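Local atomic coordinates of S-adenosylmethionine dependent methyltransferase (Mesorhizobium loti, PDB entry 3BKW), a protein that probably transfers methyl groups from S-adenosylmethionine to an acceptor substrate. Residues A30-M38 with H210-Q220; C52-H62 with A82-Y93. All blocks are in the same frame, centred on the assembly; numbering follows the deposited sequence.

Overall arrangement
Both contacts belong to one Rossmann-like methyltransferase sheet, whose order within this chain places strand 91-95 at one edge and strand 207-213 at the other. Interaction 1 packs helix 32-38 along the latter; interaction 2 sets helix 56-63 and its preceding glycine-rich loop against helix 76-84 and the former. Their centres are about 23 Å apart. Along the chain, both segments of interaction 2 fall between the two of interaction 1, so the 30-38 with 210-220 contact joins early and late parts of the fold, whereas the other is local. The two helices also meet directly on the sheet: W32 packs on W60 and F57, and R36 on W60.

Interaction 1: A30-M38 with H210-Q220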
loop_
_atom_site.group_PDB
_atom_site.type_symbol
_atom_site.label_atom_id
_atom_site.label_comp_id
_atom_site.label_asym_id
_atom_site.label_seq_id
_atom_site.Cartn_x
_atom_site.Cartn_y
_atom_site.Cartn_z
ATOM N N ALA A 30 -2.902 -18.044 10.465
ATOM C CA ALA A 30 -2.494 -16.890 11.276
ATOM C C ALA A 30 -3.136 -15.597 10.832
ATOM O O ALA A 30 -3.471 -14.759 11.671
ATOM C CB ALA A 30 -0.966 -16.722 11.246
ATOM N N GLU A 31 -3.284 -15.444 9.512
ATOM C CA GLU A 31 -3.880 -14.249 8.919
ATOM C C GLU A 31 -5.414 -14.214 8.863
ATOM O O GLU A 31 -5.969 -13.180 8.479
ATOM C CB GLU A 31 -3.313 -13.970 7.510
ATOM C CG GLU A 31 -3.854 -14.768 6.318
ATOM C CD GLU A 31 -3.503 -16.259 6.282
ATOM O OE1 GLU A 31 -2.796 -16.780 7.184
ATOM O OE2 GLU A 31 -3.954 -16.912 5.312
ATOM N N TRP A 32 -6.082 -15.307 9.234
ATOM C CA TRP A 32 -7.553 -15.342 9.201
ATOM C C TRP A 32 -8.225 -14.286 10.085
ATOM O O TRP A 32 -9.090 -13.577 9.586
ATOM C CB TRP A 32 -8.119 -16.749 9.428
ATOM C CG TRP A 32 -9.578 -16.773 9.766
ATOM C CD1 TRP A 32 -10.116 -17.155 10.934
ATOM C CD2 TRP A 32 -10.667 -16.353 8.930
ATOM N NE1 TRP A 32 -11.470 -17.027 10.893
ATOM C CE2 TRP A 32 -11.844 -16.522 9.683
ATOM C CE3 TRP A 32 -10.761 -15.830 7.631
ATOM C CZ2 TRP A 32 -13.115 -16.235 9.176
ATOM C CZ3 TRP A 32 -12.042 -15.518 7.113
ATOM C CH2 TRP A 32 -13.199 -15.716 7.899
ATOM N N PRO A 33 -7.863 -14.188 11.380
ATOM C CA PRO A 33 -8.499 -13.146 12.202
ATOM C C PRO A 33 -8.415 -11.716 11.658
ATOM O O PRO A 33 -9.405 -10.981 11.719
ATOM C CB PRO A 33 -7.779 -13.281 13.538
ATOM C CG PRO A 33 -7.357 -14.712 13.576
ATOM C CD PRO A 33 -6.960 -15.027 12.186
ATOM N N ALA A 34 -7.257 -11.346 11.114
ATOM C CA ALA A 34 -7.054 -10.031 10.486
ATOM C C ALA A 34 -7.927 -9.842 9.258
ATOM O O ALA A 34 -8.525 -8.780 9.087
ATOM C CB ALA A 34 -5.604 -9.856 10.099
ATOM N N LEU A 35 -8.019 -10.879 8.430
ATOM C CA LEU A 35 -8.838 -10.827 7.206
ATOM C C LEU A 35 -10.326 -10.836 7.570
ATOM O O LEU A 35 -11.113 -10.051 7.025
ATOM C CB LEU A 35 -8.456 -11.977 6.265
ATOM C CG LEU A 35 -8.926 -11.863 4.819
ATOM C CD1 LEU A 35 -8.343 -10.603 4.179
ATOM C CD2 LEU A 35 -8.583 -13.135 4.032
ATOM N N ARG A 36 -10.699 -11.677 8.548
ATOM C CA ARG A 36 -12.080 -11.742 9.056
ATOM C C ARG A 36 -12.550 -10.367 9.565
ATOM O O ARG A 36 -13.677 -9.953 9.303
ATOM C CB ARG A 36 -12.183 -12.766 10.180
ATOM C CG ARG A 36 -13.591 -12.908 10.790
ATOM C CD ARG A 36 -13.564 -13.884 11.950
ATOM N NE ARG A 36 -12.659 -13.438 13.002
ATOM C CZ ARG A 36 -12.135 -14.204 13.968
ATOM N NH1 ARG A 36 -12.402 -15.516 14.055
ATOM N NH2 ARG A 36 -11.310 -13.655 14.861
ATOM N N ALA A 37 -11.658 -9.665 10.272
ATOM C CA ALA A 37 -11.948 -8.326 10.803
ATOM C C ALA A 37 -12.251 -7.283 9.723
ATOM O O ALA A 37 -12.969 -6.308 9.984
ATOM C CB ALA A 37 -10.817 -7.853 11.674
HETATM N N MSE A 38 -11.727 -7.519 8.515
HETATM C CA MSE A 38 -11.908 -6.643 7.360
HETATM C C MSE A 38 -13.195 -6.894 6.587
HETATM O O MSE A 38 -13.625 -6.046 5.801
HETATM C CB MSE A 38 -10.702 -6.782 6.447
HETATM C CG MSE A 38 -9.423 -6.316 7.097
HETATM SE SE MSE A 38 -7.854 -6.880 6.149
HETATM C CE MSE A 38 -8.247 -6.159 4.387
ATOM N N HIS A 210 -9.300 -0.719 3.019
ATOM C CA HIS A 210 -8.345 -1.095 4.071
ATOM C C HIS A 210 -7.221 -1.911 3.450
ATOM O O HIS A 210 -7.460 -2.745 2.585
ATOM C CB HIS A 210 -9.061 -1.916 5.160
ATOM C CG HIS A 210 -8.235 -2.191 6.381
ATOM N ND1 HIS A 210 -8.220 -1.355 7.477
ATOM C CD2 HIS A 210 -7.432 -3.235 6.691
ATOM C CE1 HIS A 210 -7.414 -1.863 8.397
ATOM N NE2 HIS A 210 -6.929 -3.006 7.946
ATOM N N VAL A 211 -5.992 -1.625 3.863
ATOM C CA VAL A 211 -4.807 -2.324 3.384
ATOM C C VAL A 211 -3.986 -2.738 4.612
ATOM O O VAL A 211 -3.651 -1.898 5.438
ATOM C CB VAL A 211 -3.961 -1.431 2.456
ATOM C CG1 VAL A 211 -2.703 -2.181 1.965
ATOM C CG2 VAL A 211 -4.777 -0.949 1.267
ATOM N N GLU A 212 -3.655 -4.015 4.709
ATOM C CA GLU A 212 -2.914 -4.502 5.858
ATOM C C GLU A 212 -1.820 -5.447 5.418
ATOM O O GLU A 212 -2.059 -6.398 4.665
ATOM C CB GLU A 212 -3.900 -5.149 6.804
ATOM C CG GLU A 212 -3.388 -5.474 8.156
ATOM C CD GLU A 212 -4.513 -5.766 9.144
ATOM O OE1 GLU A 212 -5.535 -5.026 9.189
ATOM O OE2 GLU A 212 -4.357 -6.716 9.920
ATOM N N GLU A 213 -0.598 -5.134 5.852
ATOM C CA GLU A 213 0.565 -5.995 5.616
ATOM C C GLU A 213 0.571 -6.763 6.913
ATOM O O GLU A 213 0.914 -6.219 7.972
ATOM C CB GLU A 213 1.801 -5.155 5.337
ATOM C CG GLU A 213 1.539 -4.204 4.182
ATOM C CD GLU A 213 2.631 -3.214 3.971
ATOM O OE1 GLU A 213 3.667 -3.587 3.405
ATOM O OE2 GLU A 213 2.438 -2.044 4.329
ATOM N N PHE A 214 0.155 -8.031 6.822
ATOM C CA PHE A 214 -0.164 -8.828 7.992
ATOM C C PHE A 214 0.965 -8.889 8.996
ATOM O O PHE A 214 2.119 -9.031 8.622
ATOM C CB PHE A 214 -0.706 -10.227 7.638
ATOM C CG PHE A 214 -0.779 -11.163 8.828
ATOM C CD1 PHE A 214 -1.698 -10.919 9.832
ATOM C CD2 PHE A 214 0.095 -12.237 8.957
ATOM C CE1 PHE A 214 -1.765 -11.750 10.962
ATOM C CE2 PHE A 214 0.028 -13.082 10.087
ATOM C CZ PHE A 214 -0.902 -12.826 11.081
ATOM N N CYS A 215 0.596 -8.695 10.261
ATOM C CA CYS A 215 1.495 -8.814 11.390
ATOM C C CYS A 215 0.760 -9.570 12.488
ATOM O O CYS A 215 -0.321 -9.126 12.932
ATOM C CB CYS A 215 1.899 -7.439 11.906
ATOM S SG CYS A 215 3.053 -7.548 13.291
ATOM N N PRO A 216 1.337 -10.697 12.958
ATOM C CA PRO A 216 0.672 -11.401 14.043
ATOM C C PRO A 216 0.701 -10.560 15.330
ATOM O O PRO A 216 1.631 -9.760 15.543
ATOM C CB PRO A 216 1.510 -12.667 14.191
ATOM C CG PRO A 216 2.828 -12.276 13.762
ATOM C CD PRO A 216 2.612 -11.353 12.606
ATOM N N THR A 217 -0.313 -10.726 16.169
ATOM C CA THR A 217 -0.372 -9.989 17.427
ATOM C C THR A 217 0.582 -10.664 18.424
ATOM O O THR A 217 0.979 -11.829 18.227
ATOM C CB THR A 217 -1.790 -9.990 18.035
ATOM O OG1 THR A 217 -2.160 -11.318 18.409
ATOM C CG2 THR A 217 -2.809 -9.436 17.049
ATOM N N ASP A 218 0.955 -9.935 19.480
ATOM C CA ASP A 218 1.777 -10.505 20.553
ATOM C C ASP A 218 1.101 -11.745 21.156
ATOM O O ASP A 218 1.779 -12.737 21.422
ATOM C CB ASP A 218 2.091 -9.466 21.645
ATOM C CG ASP A 218 3.077 -8.379 21.187
ATOM O OD1 ASP A 218 3.628 -8.443 20.060
ATOM O OD2 ASP A 218 3.319 -7.446 21.988
ATOM N N ALA A 219 -0.230 -11.695 21.329
ATOM C CA ALA A 219 -1.006 -12.849 21.822
ATOM C C ALA A 219 -0.903 -14.070 20.895
ATOM O O ALA A 219 -0.822 -15.193 21.370
ATOM C CB ALA A 219 -2.463 -12.474 22.055
ATOM N N GLN A 220 -0.917 -13.844 19.581
ATOM C CA GLN A 220 -0.736 -14.937 18.595
ATOM C C GLN A 220 0.664 -15.558 18.700
ATOM O O GLN A 220 0.812 -16.778 18.584
ATOM C CB GLN A 220 -0.976 -14.475 17.159
ATOM C CG GLN A 220 -2.431 -14.293 16.821
ATOM C CD GLN A 220 -2.612 -13.851 15.396
ATOM O OE1 GLN A 220 -2.160 -12.762 15.007
ATOM N NE2 GLN A 220 -3.271 -14.688 14.596
HETATM O O HOH W 1 -7.793 -6.441 10.238
#
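Selenomethionine M38 packs on H210 where helix 32-38 runs almost antiparallel (174°) to strand 210-213, an outermost strand, within this chain, of the Rossmann-like methyltransferase sheet. The two side chains cross at about a right angle, with CG and SE of M38 each 3.7 Å from CD2 of H210. NE2 of H210 donates to OE1 of E212 at 2.8 Å; this oxygen uses its anti lone pair and lies near the ring plane, which helps to hold both groups in place. The backbone N of V211 bonds to N199 OD1 of the second subunit. E212 OE1 also accepts from a water that donates to A34 O, linking helix to strand, while OE2 approaches A34 CB to 3.4 Å. E213 OE2 accepts from G195 N of the second subunit.

At F214, CG is anti to the backbone N (chi1 168°), which carries the ring against the backbone of A30 and E31. E31 CA sits over one face, 3.9 Å from the centroid (CH-pi); P216 N lies over the opposite face. With an alanine here, E31 CA would probably lose the ring face it rests on, and the methyls of A30 and A34 their aromatic neighbour. At the start of the next helix, T217 and Q220 form a capping box, and Q220 NE2 donates 2.9 Å to A30 O, in the carbonyl plane on a lone pair.

Interaction 2: C52-H62 with A82-Y93; sequences CGFGWFCRWAH and ARAAGPDTGITY
Y93 reaches from strand 91-95 to C58 and the glycine-rich loop before helix 56-63, a loop that in Rossmann-like methyltransferases typically borders the S-adenosylmethionine site. This is the tightly packed part. C52 SG lies at the edge of the Y93 ring, near its plane, and C58 SG comes in obliquely, 3.8 Å from Y93 CE1; the methyl of A82 rests over one face. Y93 OH is 3.6 Å from G55 CA; the backbone angles of G55 already call for glycine, and a CB there would also clash with that hydroxyl. Farther along the helix, CD1 of I91 fits against C58 O and H62 CB.

R59 bends at chi3 (-67°), bringing its guanidinium between A85 CB over one face and G55 O over the other. NH1 donates to F54 O at 2.9 Å, in the guanidinium plane and on a carbonyl lone pair. No hydrogen bond runs directly between the segments; instead one water accepts from R59 NH1 and Y93 OH and donates to A82 O and G86 O.

The H62 end lies nearer solvent, and its polar link is a water. P87, after a cis peptide, lays CG over a face of H62, 3.6 Å from the ring centroid, while T89 O comes within 3.1 Å of H62 CE1. That water, in the imidazole plane, sits 2.7 Å from H62 ND1 and donates to G90 O.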
loop_
_atom_site.group_PDB
_atom_site.type_symbol
_atom_site.label_atom_id
_atom_site.label_comp_id
_atom_site.label_asym_id
_atom_site.label_seq_id
_atom_site.Cartn_x
_atom_site.Cartn_y
_atom_site.Cartn_z
ATOM N N CYS A 52 -11.887 -21.419 -3.475
ATOM C CA CYS A 52 -12.453 -21.863 -2.199
ATOM C C CYS A 52 -11.811 -23.095 -1.549
ATOM O O CYS A 52 -12.049 -23.355 -0.356
ATOM C CB CYS A 52 -13.958 -22.119 -2.363
ATOM S SG CYS A 52 -14.390 -23.497 -3.414
ATOM N N GLY A 53 -11.053 -23.866 -2.327
ATOM C CA GLY A 53 -10.426 -25.081 -1.839
ATOM C C GLY A 53 -11.448 -26.015 -1.226
ATOM O O GLY A 53 -12.508 -26.268 -1.812
ATOM N N PHE A 54 -11.147 -26.500 -0.020
ATOM C CA PHE A 54 -12.024 -27.403 0.731
ATOM C C PHE A 54 -13.299 -26.717 1.259
ATOM O O PHE A 54 -14.143 -27.389 1.822
ATOM C CB PHE A 54 -11.210 -28.052 1.872
ATOM C CG PHE A 54 -11.958 -29.097 2.681
ATOM C CD1 PHE A 54 -12.626 -30.160 2.071
ATOM C CD2 PHE A 54 -11.940 -29.043 4.071
ATOM C CE1 PHE A 54 -13.307 -31.129 2.857
ATOM C CE2 PHE A 54 -12.606 -30.003 4.863
ATOM C CZ PHE A 54 -13.288 -31.044 4.253
ATOM N N GLY A 55 -13.431 -25.398 1.083
ATOM C CA GLY A 55 -14.632 -24.663 1.472
ATOM C C GLY A 55 -14.697 -24.179 2.903
ATOM O O GLY A 55 -15.787 -23.911 3.399
ATOM N N TRP A 56 -13.543 -24.015 3.555
ATOM C CA TRP A 56 -13.497 -23.575 4.953
ATOM C C TRP A 56 -14.219 -22.236 5.163
ATOM O O TRP A 56 -15.041 -22.108 6.076
ATOM C CB TRP A 56 -12.059 -23.428 5.464
ATOM C CG TRP A 56 -11.234 -24.652 5.492
ATOM C CD1 TRP A 56 -10.195 -24.959 4.658
ATOM C CD2 TRP A 56 -11.342 -25.735 6.418
ATOM N NE1 TRP A 56 -9.651 -26.177 5.004
ATOM C CE2 TRP A 56 -10.327 -26.671 6.088
ATOM C CE3 TRP A 56 -12.196 -26.010 7.499
ATOM C CZ2 TRP A 56 -10.149 -27.877 6.799
ATOM C CZ3 TRP A 56 -12.021 -27.210 8.213
ATOM C CH2 TRP A 56 -11.003 -28.128 7.853
ATOM N N PHE A 57 -13.935 -21.269 4.289
ATOM C CA PHE A 57 -14.576 -19.963 4.371
ATOM C C PHE A 57 -16.071 -20.064 4.025
ATOM O O PHE A 57 -16.891 -19.382 4.658
ATOM C CB PHE A 57 -13.888 -18.900 3.490
ATOM C CG PHE A 57 -14.660 -17.622 3.415
ATOM C CD1 PHE A 57 -14.567 -16.681 4.425
ATOM C CD2 PHE A 57 -15.553 -17.404 2.367
ATOM C CE1 PHE A 57 -15.325 -15.493 4.378
ATOM C CE2 PHE A 57 -16.310 -16.234 2.303
ATOM C CZ PHE A 57 -16.187 -15.270 3.318
ATOM N N CYS A 58 -16.400 -20.869 3.009
ATOM C CA CYS A 58 -17.795 -21.058 2.576
ATOM C C CYS A 58 -18.666 -21.511 3.743
ATOM O O CYS A 58 -19.741 -20.937 3.980
ATOM C CB CYS A 58 -17.896 -22.061 1.428
ATOM S SG CYS A 58 -17.132 -21.464 -0.078
ATOM N N ARG A 59 -18.193 -22.524 4.477
ATOM C CA ARG A 59 -18.892 -23.017 5.658
ATOM C C ARG A 59 -18.945 -21.989 6.783
ATOM O O ARG A 59 -19.983 -21.842 7.415
ATOM C CB ARG A 59 -18.327 -24.347 6.157
ATOM C CG ARG A 59 -18.642 -25.508 5.215
ATOM C CD ARG A 59 -18.218 -26.848 5.785
ATOM N NE ARG A 59 -16.771 -26.973 5.888
ATOM C CZ ARG A 59 -15.938 -27.150 4.859
ATOM N NH1 ARG A 59 -16.384 -27.247 3.613
ATOM N NH2 ARG A 59 -14.632 -27.239 5.087
ATOM N N TRP A 60 -17.844 -21.277 7.020
ATOM C CA TRP A 60 -17.829 -20.201 8.030
ATOM C C TRP A 60 -18.895 -19.151 7.706
ATOM O O TRP A 60 -19.662 -18.751 8.580
ATOM C CB TRP A 60 -16.431 -19.553 8.149
ATOM C CG TRP A 60 -16.398 -18.375 9.089
ATOM C CD1 TRP A 60 -16.142 -18.414 10.419
ATOM C CD2 TRP A 60 -16.680 -16.999 8.770
ATOM N NE1 TRP A 60 -16.231 -17.152 10.948
ATOM C CE2 TRP A 60 -16.584 -16.267 9.970
ATOM C CE3 TRP A 60 -17.020 -16.327 7.593
ATOM C CZ2 TRP A 60 -16.777 -14.875 10.025
ATOM C CZ3 TRP A 60 -17.219 -14.943 7.636
ATOM C CH2 TRP A 60 -17.110 -14.236 8.855
ATOM N N ALA A 61 -18.941 -18.720 6.449
ATOM C CA ALA A 61 -19.888 -17.695 6.014
ATOM C C ALA A 61 -21.329 -18.156 6.185
ATOM O O ALA A 61 -22.181 -17.385 6.656
ATOM C CB ALA A 61 -19.624 -17.294 4.570
ATOM N N HIS A 62 -21.604 -19.400 5.794
ATOM C CA HIS A 62 -22.931 -19.988 5.983
ATOM C C HIS A 62 -23.289 -20.050 7.478
ATOM O O HIS A 62 -24.373 -19.620 7.879
ATOM C CB HIS A 62 -23.021 -21.389 5.369
ATOM C CG HIS A 62 -24.371 -22.021 5.534
ATOM N ND1 HIS A 62 -25.425 -21.749 4.691
ATOM C CD2 HIS A 62 -24.852 -22.861 6.482
ATOM C CE1 HIS A 62 -26.490 -22.426 5.090
ATOM N NE2 HIS A 62 -26.168 -23.113 6.171
ATOM N N ALA A 82 -15.504 -30.669 -0.491
ATOM C CA ALA A 82 -16.222 -29.500 0.039
ATOM C C ALA A 82 -17.729 -29.757 0.131
ATOM O O ALA A 82 -18.329 -29.490 1.169
ATOM C CB ALA A 82 -15.955 -28.256 -0.815
ATOM N N ARG A 83 -18.325 -30.284 -0.942
ATOM C CA ARG A 83 -19.773 -30.612 -0.948
ATOM C C ARG A 83 -20.139 -31.592 0.164
ATOM O O ARG A 83 -21.080 -31.339 0.932
ATOM C CB ARG A 83 -20.221 -31.193 -2.291
ATOM C CG ARG A 83 -20.245 -30.188 -3.411
ATOM C CD ARG A 83 -20.775 -30.803 -4.688
ATOM N NE ARG A 83 -20.470 -29.962 -5.847
ATOM C CZ ARG A 83 -19.427 -30.104 -6.670
ATOM N NH1 ARG A 83 -18.546 -31.105 -6.571
ATOM N NH2 ARG A 83 -19.281 -29.227 -7.655
ATOM N N ALA A 84 -19.369 -32.681 0.248
ATOM C CA ALA A 84 -19.531 -33.731 1.277
ATOM C C ALA A 84 -19.507 -33.199 2.718
ATOM O O ALA A 84 -20.228 -33.722 3.581
ATOM C CB ALA A 84 -18.466 -34.811 1.111
ATOM N N ALA A 85 -18.704 -32.158 2.962
ATOM C CA ALA A 85 -18.596 -31.530 4.288
ATOM C C ALA A 85 -19.843 -30.748 4.751
ATOM O O ALA A 85 -19.888 -30.331 5.913
ATOM C CB ALA A 85 -17.346 -30.643 4.364
ATOM N N GLY A 86 -20.810 -30.508 3.852
ATOM C CA GLY A 86 -22.086 -29.843 4.189
ATOM C C GLY A 86 -21.994 -28.327 4.255
ATOM O O GLY A 86 -20.911 -27.766 4.085
ATOM N N PRO A 87 -23.131 -27.636 4.469
ATOM C CA PRO A 87 -24.497 -28.109 4.651
ATOM C C PRO A 87 -25.185 -28.429 3.320
ATOM O O PRO A 87 -24.633 -28.165 2.255
ATOM C CB PRO A 87 -25.170 -26.911 5.308
ATOM C CG PRO A 87 -24.524 -25.781 4.644
ATOM C CD PRO A 87 -23.090 -26.165 4.494
ATOM N N ASP A 88 -26.404 -28.941 3.410
ATOM C CA ASP A 88 -27.184 -29.337 2.232
ATOM C C ASP A 88 -27.754 -28.171 1.419
ATOM O O ASP A 88 -27.963 -28.341 0.220
ATOM C CB ASP A 88 -28.274 -30.345 2.630
ATOM C CG ASP A 88 -27.685 -31.657 3.187
ATOM O OD1 ASP A 88 -26.499 -31.688 3.598
ATOM O OD2 ASP A 88 -28.410 -32.665 3.209
ATOM N N THR A 89 -28.014 -27.016 2.053
ATOM C CA THR A 89 -28.494 -25.820 1.347
ATOM C C THR A 89 -27.712 -24.560 1.700
ATOM O O THR A 89 -27.104 -24.461 2.767
ATOM C CB THR A 89 -30.004 -25.510 1.577
ATOM O OG1 THR A 89 -30.218 -25.068 2.923
ATOM C CG2 THR A 89 -30.863 -26.729 1.277
ATOM N N GLY A 90 -27.722 -23.616 0.761
ATOM C CA GLY A 90 -27.089 -22.314 0.927
ATOM C C GLY A 90 -25.696 -22.151 0.367
ATOM O O GLY A 90 -25.260 -21.006 0.217
ATOM N N ILE A 91 -24.992 -23.265 0.086
ATOM C CA ILE A 91 -23.656 -23.238 -0.504
ATOM C C ILE A 91 -23.642 -24.057 -1.794
ATOM O O ILE A 91 -23.978 -25.242 -1.776
ATOM C CB ILE A 91 -22.554 -23.807 0.426
ATOM C CG1 ILE A 91 -22.597 -23.147 1.807
ATOM C CG2 ILE A 91 -21.178 -23.607 -0.244
ATOM C CD1 ILE A 91 -21.507 -23.648 2.754
ATOM N N THR A 92 -23.260 -23.411 -2.895
ATOM C CA THR A 92 -23.098 -24.044 -4.205
ATOM C C THR A 92 -21.614 -24.037 -4.530
ATOM O O THR A 92 -20.958 -23.011 -4.343
ATOM C CB THR A 92 -23.853 -23.278 -5.296
ATOM O OG1 THR A 92 -25.256 -23.339 -5.018
ATOM C CG2 THR A 92 -23.581 -23.860 -6.704
ATOM N N TYR A 93 -21.094 -25.180 -4.997
ATOM C CA TYR A 93 -19.693 -25.295 -5.429
ATOM C C TYR A 93 -19.679 -25.542 -6.921
ATOM O O TYR A 93 -20.441 -26.367 -7.410
ATOM C CB TYR A 93 -18.971 -26.421 -4.711
ATOM C CG TYR A 93 -18.751 -26.141 -3.246
ATOM C CD1 TYR A 93 -17.712 -25.303 -2.824
ATOM C CD2 TYR A 93 -19.589 -26.687 -2.278
ATOM C CE1 TYR A 93 -17.510 -25.036 -1.456
ATOM C CE2 TYR A 93 -19.398 -26.420 -0.916
ATOM C CZ TYR A 93 -18.352 -25.598 -0.515
ATOM O OH TYR A 93 -18.151 -25.344 0.830
HETATM O O HOH W 2 -19.170 -27.234 2.279
HETATM O O HOH W 3 -25.290 -19.691 2.895
#